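Local coordinates for protein family 88 glycosyl hydrolase (Bacteroides thetaiotaomicron, PDB 5NOA) that probably acts as a polysaccharide lyase that removes rhamnose caps from complex arabinogalactan proteins, although its sequence belongs to glycosyl hydrolase family 88, at residues A[84-87]-A[88-92]; A[148-152]-A[153-157]; A[189-192]-A[193-196]. All coordinates share one frame; numbering follows the deposited sequence.

Contact 1 of 3, residues A[84-87]-A[88-92]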
loop_
_atom_site.group_PDB
_atom_site.type_symbol
_atom_site.label_atom_id
_atom_site.label_comp_id
_atom_site.label_asym_id
_atom_site.label_seq_id
_atom_site.Cartn_x
_atom_site.Cartn_y
_atom_site.Cartn_z
ATOM N N TRP A 84 -16.186 -10.818 1.104
ATOM C CA TRP A 84 -15.122 -10.866 2.106
ATOM C C TRP A 84 -15.473 -10.080 3.341
ATOM O O TRP A 84 -15.246 -10.537 4.451
ATOM C CB TRP A 84 -13.824 -10.397 1.473
ATOM C CG TRP A 84 -12.652 -10.251 2.377
ATOM C CD1 TRP A 84 -11.827 -11.236 2.824
ATOM C CD2 TRP A 84 -12.101 -9.041 2.863
ATOM N NE1 TRP A 84 -10.783 -10.713 3.542
ATOM C CE2 TRP A 84 -10.923 -9.359 3.572
ATOM C CE3 TRP A 84 -12.448 -7.703 2.722
ATOM C CZ2 TRP A 84 -10.125 -8.389 4.162
ATOM C CZ3 TRP A 84 -11.672 -6.747 3.335
ATOM C CH2 TRP A 84 -10.514 -7.088 4.010
ATOM N N ALA A 85 -16.065 -8.913 3.144
ATOM C CA ALA A 85 -16.463 -8.074 4.285
ATOM C C ALA A 85 -17.513 -8.771 5.132
ATOM O O ALA A 85 -17.422 -8.766 6.358
ATOM C CB ALA A 85 -16.955 -6.702 3.807
ATOM N N GLU A 86 -18.488 -9.393 4.466
ATOM C CA GLU A 86 -19.543 -10.131 5.155
ATOM C C GLU A 86 -18.957 -11.334 5.905
ATOM O O GLU A 86 -19.313 -11.584 7.072
ATOM C CB GLU A 86 -20.611 -10.613 4.175
ATOM C CG GLU A 86 -21.462 -9.475 3.585
ATOM C CD GLU A 86 -22.507 -8.834 4.515
ATOM O OE1 GLU A 86 -22.615 -9.179 5.716
ATOM O OE2 GLU A 86 -23.245 -7.952 4.014
ATOM N N HIS A 87 -18.026 -12.046 5.272
ATOM C CA HIS A 87 -17.394 -13.203 5.880
ATOM C C HIS A 87 -16.705 -12.790 7.198
ATOM O O HIS A 87 -16.759 -13.505 8.202
ATOM C CB HIS A 87 -16.354 -13.787 4.948
ATOM C CG HIS A 87 -15.560 -14.899 5.533
ATOM N ND1 HIS A 87 -16.070 -16.169 5.692
ATOM C CD2 HIS A 87 -14.287 -14.948 5.973
ATOM C CE1 HIS A 87 -15.133 -16.949 6.214
ATOM N NE2 HIS A 87 -14.045 -16.223 6.404
ATOM N N ASN A 88 -16.105 -11.601 7.211
ATOM C CA ASN A 88 -15.369 -11.058 8.346
ATOM C C ASN A 88 -16.220 -10.190 9.272
ATOM O O ASN A 88 -15.690 -9.577 10.184
ATOM C CB ASN A 88 -14.120 -10.349 7.839
ATOM C CG ASN A 88 -13.093 -11.339 7.342
ATOM O OD1 ASN A 88 -12.594 -12.139 8.118
ATOM N ND2 ASN A 88 -12.811 -11.330 6.044
ATOM N N GLU A 89 -17.536 -10.183 9.036
ATOM C CA GLU A 89 -18.513 -9.499 9.848
ATOM C C GLU A 89 -18.230 -7.989 9.969
ATOM O O GLU A 89 -18.551 -7.376 10.964
ATOM C CB GLU A 89 -18.617 -10.128 11.257
ATOM C CG GLU A 89 -18.863 -11.626 11.307
ATOM C CD GLU A 89 -18.979 -12.166 12.737
ATOM O OE1 GLU A 89 -18.335 -13.182 13.043
ATOM O OE2 GLU A 89 -19.729 -11.591 13.568
ATOM N N TRP A 90 -17.597 -7.422 8.942
ATOM C CA TRP A 90 -17.319 -5.992 8.968
ATOM C C TRP A 90 -16.415 -5.598 10.156
ATOM O O TRP A 90 -16.516 -4.495 10.683
ATOM C CB TRP A 90 -18.608 -5.130 8.895
ATOM C CG TRP A 90 -19.440 -5.530 7.718
ATOM C CD1 TRP A 90 -20.391 -6.507 7.673
ATOM C CD2 TRP A 90 -19.379 -4.983 6.406
ATOM N NE1 TRP A 90 -20.913 -6.605 6.417
ATOM C CE2 TRP A 90 -20.328 -5.661 5.614
ATOM C CE3 TRP A 90 -18.630 -3.952 5.818
ATOM C CZ2 TRP A 90 -20.540 -5.354 4.260
ATOM C CZ3 TRP A 90 -18.859 -3.656 4.492
ATOM C CH2 TRP A 90 -19.793 -4.349 3.726
ATOM N N LYS A 91 -15.542 -6.532 10.556
ATOM C CA LYS A 91 -14.601 -6.336 11.660
ATOM C C LYS A 91 -13.205 -6.718 11.227
ATOM O O LYS A 91 -13.025 -7.462 10.242
ATOM C CB LYS A 91 -14.993 -7.196 12.876
ATOM C CG LYS A 91 -16.318 -6.850 13.510
ATOM C CD LYS A 91 -16.652 -7.788 14.661
ATOM C CE LYS A 91 -17.968 -7.390 15.268
ATOM N NZ LYS A 91 -18.257 -8.263 16.415
ATOM N N GLY A 92 -12.223 -6.220 11.962
ATOM C CA GLY A 92 -10.861 -6.742 11.934
ATOM C C GLY A 92 -10.751 -7.800 13.011
ATOM O O GLY A 92 -11.542 -8.733 13.070
#
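A85 and W90 meet where helix 75-87 runs out. The methyl CB of A85 sits over one face of the indole, 3.6 Å from the centroid of its six-membered ring, and a small residue suits a site where a flat ring must lie close to the helix. W90 has CG beside its own backbone N (chi1 -53°), which swings the ring back against the helix end. In this pose its NE1 donates to E86 OE1 at 3.2 Å. The bond is fairly straight (160°); NE1 comes from above the carboxylate plane, while OE1 lies close to the plane of the indole. A bend at chi2 (-74°) brings the E86 carboxylate round to it.

The carbonyls of W84, A85 and E86 find their donors in the turn. A85 O accepts from W90 N at 2.9 Å and more weakly from N88 N, whereas E86 O takes E89 N at 3.0 Å. W84 O is met by N88 N at 3.1 Å and, weakly, by N88 ND2 at 3.0 Å. That amide nitrogen also lies over a face of the W84 ring and has a stronger partner in G52 O; W84 NE1 is satisfied by R53 O. The asparagine amide thus serves two backbone carbonyls, and Y124 and L127 of helix 120-130 cover A85.

K91 N returns to N88 O at 3.1 Å, closing a type I' turn whose central residues, E89 and W90, both have positive phi. The bonds W90 N to A85 O and E89 N to E86 O define a Schellman motif, with E89 as C-prime, ending a helix of a mainly helical six-hairpin fold.

Contact 2 of 3, residues A[148-152]-A[153-157]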
loop_
_atom_site.group_PDB
_atom_site.type_symbol
_atom_site.label_atom_id
_atom_site.label_comp_id
_atom_site.label_asym_id
_atom_site.label_seq_id
_atom_site.Cartn_x
_atom_site.Cartn_y
_atom_site.Cartn_z
ATOM N N MET A 148 -7.860 6.670 19.254
ATOM C CA MET A 148 -7.562 8.100 19.297
ATOM C C MET A 148 -7.756 8.711 20.692
ATOM O O MET A 148 -7.163 9.734 20.998
ATOM C CB MET A 148 -8.387 8.870 18.266
ATOM C CG MET A 148 -8.015 8.513 16.841
ATOM S SD MET A 148 -8.852 9.536 15.615
ATOM C CE MET A 148 -10.570 9.104 15.830
ATOM N N SER A 149 -8.556 8.062 21.530
ATOM C CA SER A 149 -8.773 8.510 22.900
ATOM C C SER A 149 -7.642 8.179 23.816
ATOM O O SER A 149 -7.517 8.752 24.898
ATOM C CB SER A 149 -10.069 7.914 23.476
ATOM O OG SER A 149 -9.965 6.576 23.915
ATOM N N THR A 150 -6.803 7.232 23.433
ATOM C CA THR A 150 -5.658 6.836 24.268
ATOM C C THR A 150 -4.547 7.894 24.121
ATOM O O THR A 150 -4.513 8.609 23.128
ATOM C CB THR A 150 -5.107 5.450 23.884
ATOM O OG1 THR A 150 -4.468 5.498 22.609
ATOM C CG2 THR A 150 -6.188 4.405 23.922
ATOM N N PRO A 151 -3.640 7.967 25.114
ATOM C CA PRO A 151 -2.549 8.943 24.984
ATOM C C PRO A 151 -1.441 8.520 24.055
ATOM O O PRO A 151 -0.625 9.355 23.684
ATOM C CB PRO A 151 -2.005 9.092 26.419
ATOM C CG PRO A 151 -2.593 8.009 27.210
ATOM C CD PRO A 151 -3.717 7.378 26.462
ATOM N N ASN A 152 -1.352 7.234 23.726
ATOM C CA ASN A 152 -0.159 6.715 23.088
ATOM C C ASN A 152 0.000 7.342 21.696
ATOM O O ASN A 152 -0.975 7.521 20.970
ATOM C CB ASN A 152 -0.263 5.190 22.911
ATOM C CG ASN A 152 -0.710 4.447 24.137
ATOM O OD1 ASN A 152 -1.712 4.781 24.766
ATOM N ND2 ASN A 152 -0.041 3.347 24.394
ATOM N N ASN A 153 1.236 7.600 21.295
ATOM C CA ASN A 153 1.518 8.132 19.953
ATOM C C ASN A 153 2.228 7.135 19.032
ATOM O O ASN A 153 2.580 7.504 17.930
ATOM C CB ASN A 153 2.334 9.441 20.023
ATOM C CG ASN A 153 3.782 9.215 20.376
ATOM O OD1 ASN A 153 4.124 8.235 21.019
ATOM N ND2 ASN A 153 4.651 10.131 19.971
ATOM N N ASP A 154 2.432 5.906 19.508
ATOM C CA ASP A 154 3.414 4.999 18.900
ATOM C C ASP A 154 2.753 3.780 18.217
ATOM O O ASP A 154 3.370 2.714 18.099
ATOM C CB ASP A 154 4.443 4.542 19.936
ATOM C CG ASP A 154 3.840 3.798 21.095
ATOM O OD1 ASP A 154 2.618 3.781 21.270
ATOM O OD2 ASP A 154 4.649 3.285 21.886
ATOM N N TYR A 155 1.530 3.965 17.758
ATOM C CA TYR A 155 0.804 2.902 17.079
ATOM C C TYR A 155 1.438 2.477 15.759
ATOM O O TYR A 155 1.239 1.340 15.357
ATOM C CB TYR A 155 -0.670 3.291 16.854
ATOM C CG TYR A 155 -1.448 3.307 18.153
ATOM C CD1 TYR A 155 -1.813 2.110 18.740
ATOM C CD2 TYR A 155 -1.749 4.494 18.827
ATOM C CE1 TYR A 155 -2.452 2.086 19.963
ATOM C CE2 TYR A 155 -2.438 4.456 20.038
ATOM C CZ TYR A 155 -2.776 3.253 20.596
ATOM O OH TYR A 155 -3.425 3.156 21.806
ATOM N N TRP A 156 2.101 3.398 15.059
ATOM C CA TRP A 156 2.655 3.127 13.716
ATOM C C TRP A 156 4.170 3.004 13.840
ATOM O O TRP A 156 4.945 3.938 13.570
ATOM C CB TRP A 156 2.238 4.177 12.701
ATOM C CG TRP A 156 0.754 4.279 12.524
ATOM C CD1 TRP A 156 -0.197 3.395 12.979
ATOM C CD2 TRP A 156 0.025 5.359 11.906
ATOM N NE1 TRP A 156 -1.451 3.874 12.691
ATOM C CE2 TRP A 156 -1.344 5.063 12.018
ATOM C CE3 TRP A 156 0.398 6.562 11.256
ATOM C CZ2 TRP A 156 -2.330 5.925 11.527
ATOM C CZ3 TRP A 156 -0.550 7.375 10.794
ATOM C CH2 TRP A 156 -1.898 7.070 10.917
ATOM N N TRP A 157 4.593 1.820 14.284
ATOM C CA TRP A 157 5.971 1.523 14.638
ATOM C C TRP A 157 6.738 0.731 13.575
ATOM O O TRP A 157 7.894 0.373 13.784
ATOM C CB TRP A 157 6.049 0.811 16.015
ATOM C CG TRP A 157 5.161 -0.385 16.084
ATOM C CD1 TRP A 157 3.878 -0.432 16.573
ATOM C CD2 TRP A 157 5.459 -1.722 15.644
ATOM N NE1 TRP A 157 3.365 -1.680 16.413
ATOM C CE2 TRP A 157 4.317 -2.502 15.887
ATOM C CE3 TRP A 157 6.595 -2.345 15.105
ATOM C CZ2 TRP A 157 4.256 -3.837 15.569
ATOM C CZ3 TRP A 157 6.530 -3.660 14.826
ATOM C CH2 TRP A 157 5.373 -4.398 15.034
#
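Y155 reaches back to T150 across the loop that joins helix 135-149 to helix 160-176, one of the interhelical connections of the (alpha/alpha)6 six-hairpin fold of this family. The tight side is built on the tyrosine. Its CG sits anti to the carbonyl carbon (chi1 -71°), which turns the ring back toward T150. The OH lies 2.7 Å from T150 OG1, which approaches at the edge of the ring and in its plane. T150 OG1 is hydrogen-bonded to Q147 O in the last turn of the helix, and threonine places a hydroxyl beside the phenol there. CB of N152 packs 3.7 Å from Y155 CE2, and the rings of Y103 and Y188 meet the tyrosine from beyond the loop. Tyrosine suits the place by combining a broad ring with a polar end; an alanine here would probably leave T150 OG1 without its phenolic neighbour and open a gap beside N152, Y103 and Y188.

The looser side is at P151, which is exposed and whose side chain stays clear of 153-157. The CB of N153 points away from 148-152, and its side chain meets E187 of helix 180-196. Between these extremes, Y103 OH is hydrogen-bonded to N152 ND2 and to D154 OD1; D154 OD1 also lies 3.6 Å from N152 CB.

Contact 3 of 3, residues A[189-192]-A[193-196]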
loop_
_atom_site.group_PDB
_atom_site.type_symbol
_atom_site.label_atom_id
_atom_site.label_comp_id
_atom_site.label_asym_id
_atom_site.label_seq_id
_atom_site.Cartn_x
_atom_site.Cartn_y
_atom_site.Cartn_z
ATOM N N LEU A 189 1.710 9.718 12.298
ATOM C CA LEU A 189 2.720 9.746 11.246
ATOM C C LEU A 189 3.967 10.464 11.730
ATOM O O LEU A 189 5.081 10.043 11.428
ATOM C CB LEU A 189 2.174 10.423 10.018
ATOM C CG LEU A 189 3.175 10.634 8.875
ATOM C CD1 LEU A 189 3.752 9.338 8.397
ATOM C CD2 LEU A 189 2.522 11.353 7.725
ATOM N N ALA A 190 3.803 11.530 12.515
ATOM C CA ALA A 190 4.964 12.237 13.020
ATOM C C ALA A 190 5.828 11.291 13.847
ATOM O O ALA A 190 7.081 11.335 13.765
ATOM C CB ALA A 190 4.536 13.470 13.820
ATOM N N TYR A 191 5.208 10.421 14.646
ATOM C CA TYR A 191 5.967 9.423 15.389
ATOM C C TYR A 191 6.736 8.496 14.482
ATOM O O TYR A 191 7.930 8.326 14.604
ATOM C CB TYR A 191 5.038 8.570 16.250
ATOM C CG TYR A 191 5.773 7.446 16.893
ATOM C CD1 TYR A 191 6.533 7.689 18.013
ATOM C CD2 TYR A 191 5.774 6.162 16.353
ATOM C CE1 TYR A 191 7.277 6.694 18.613
ATOM C CE2 TYR A 191 6.498 5.156 16.937
ATOM C CZ TYR A 191 7.255 5.437 18.060
ATOM O OH TYR A 191 7.987 4.442 18.632
ATOM N N ALA A 192 6.040 7.922 13.495
ATOM C CA ALA A 192 6.681 6.991 12.578
ATOM C C ALA A 192 7.863 7.656 11.854
ATOM O O ALA A 192 8.926 7.052 11.684
ATOM C CB ALA A 192 5.664 6.470 11.566
ATOM N N ASP A 193 7.638 8.872 11.398
ATOM C CA ASP A 193 8.661 9.605 10.653
ATOM C C ASP A 193 9.870 9.849 11.542
ATOM O O ASP A 193 10.997 9.706 11.097
ATOM C CB ASP A 193 8.024 10.916 10.157
ATOM C CG ASP A 193 8.780 11.579 9.009
ATOM O OD1 ASP A 193 8.645 11.122 7.862
ATOM O OD2 ASP A 193 9.500 12.530 9.267
ATOM N N SER A 194 9.625 10.195 12.816
ATOM C CA SER A 194 10.698 10.500 13.733
ATOM C C SER A 194 11.614 9.306 13.942
ATOM O O SER A 194 12.809 9.504 14.150
ATOM C CB SER A 194 10.179 11.039 15.057
ATOM O OG SER A 194 9.641 10.002 15.880
ATOM N N ILE A 195 11.065 8.086 13.863
ATOM C CA ILE A 195 11.892 6.904 14.112
ATOM C C ILE A 195 12.464 6.294 12.812
ATOM O O ILE A 195 13.598 5.843 12.781
ATOM C CB ILE A 195 11.096 5.826 14.862
ATOM C CG1 ILE A 195 10.636 6.305 16.255
ATOM C CG2 ILE A 195 11.893 4.531 14.894
ATOM C CD1 ILE A 195 11.750 6.674 17.200
ATOM N N MET A 196 11.710 6.315 11.741
ATOM C CA MET A 196 12.042 5.538 10.563
ATOM C C MET A 196 12.537 6.351 9.376
ATOM O O MET A 196 13.163 5.763 8.493
ATOM C CB MET A 196 10.841 4.672 10.099
ATOM C CG MET A 196 10.641 3.442 10.940
ATOM S SD MET A 196 9.097 2.627 10.566
ATOM C CE MET A 196 8.010 3.478 11.650
#
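D193 begins the last turn of helix 180-196 by donating its N to L189 O at 2.8 Å, an almost straight bond (166°). Its carboxylate heads away from the preceding turn to form a salt bridge through OD1 with R256 NE, so an acidic residue suits this flank of the helix.

S194 N follows with a bond of 2.9 Å to A190 O. The serine hydroxyl then turns back on its own helix: with chi1 at 76°, OG lies between the backbone N and the carbonyl carbon and donates to Y191 O at 2.7 Å. A short hydroxyl can bond in this way on an exposed face of the helix.

I195 N shares that acceptor, reaching Y191 O at 3.2 Å, and makes a weak second bond to A192 O. Its CG1 stands over a face of the Y191 ring, 3.9 Å from CZ, in a CH-pi contact that lies well off the ring centre. N153 and D154, from the loop before helix 160-176, also touch Y191.

M196 N closes on A192 O at 2.9 Å. The flexible thioether bends at chi3 (-88°) and lays CE 3.8 Å from A192 CB, while the small alanine lets L162 of helix 160-176 pack close. Such i to i+4 bonds, joined by a serine bond to the carbonyl three residues back, are typical of an alpha-helix, here the last turns of one packed against a neighbouring helix in a mainly helical fold.

Contacts 2 and 3 form one neighbourhood, their centres about 12 Å apart, whereas contact 1 stands alone, its centre about 25 Å from that of contact 2 and about 30 Å from that of contact 3. The loop of 153-157 rests on helix 180-196: N153 O comes within 3.2 Å of Y191 CB, D154 CB lies 3.5 Å from Y191 CZ, and W156 O approaches A192 CB at 3.3 Å. Y191 therefore serves both contacts. Helix 135-149 joins the two regions, since W90 of contact 1 meets H135 and K136 near its start and contact 2 follows its end. None of the three can be tied to a catalytic residue or bound ligand.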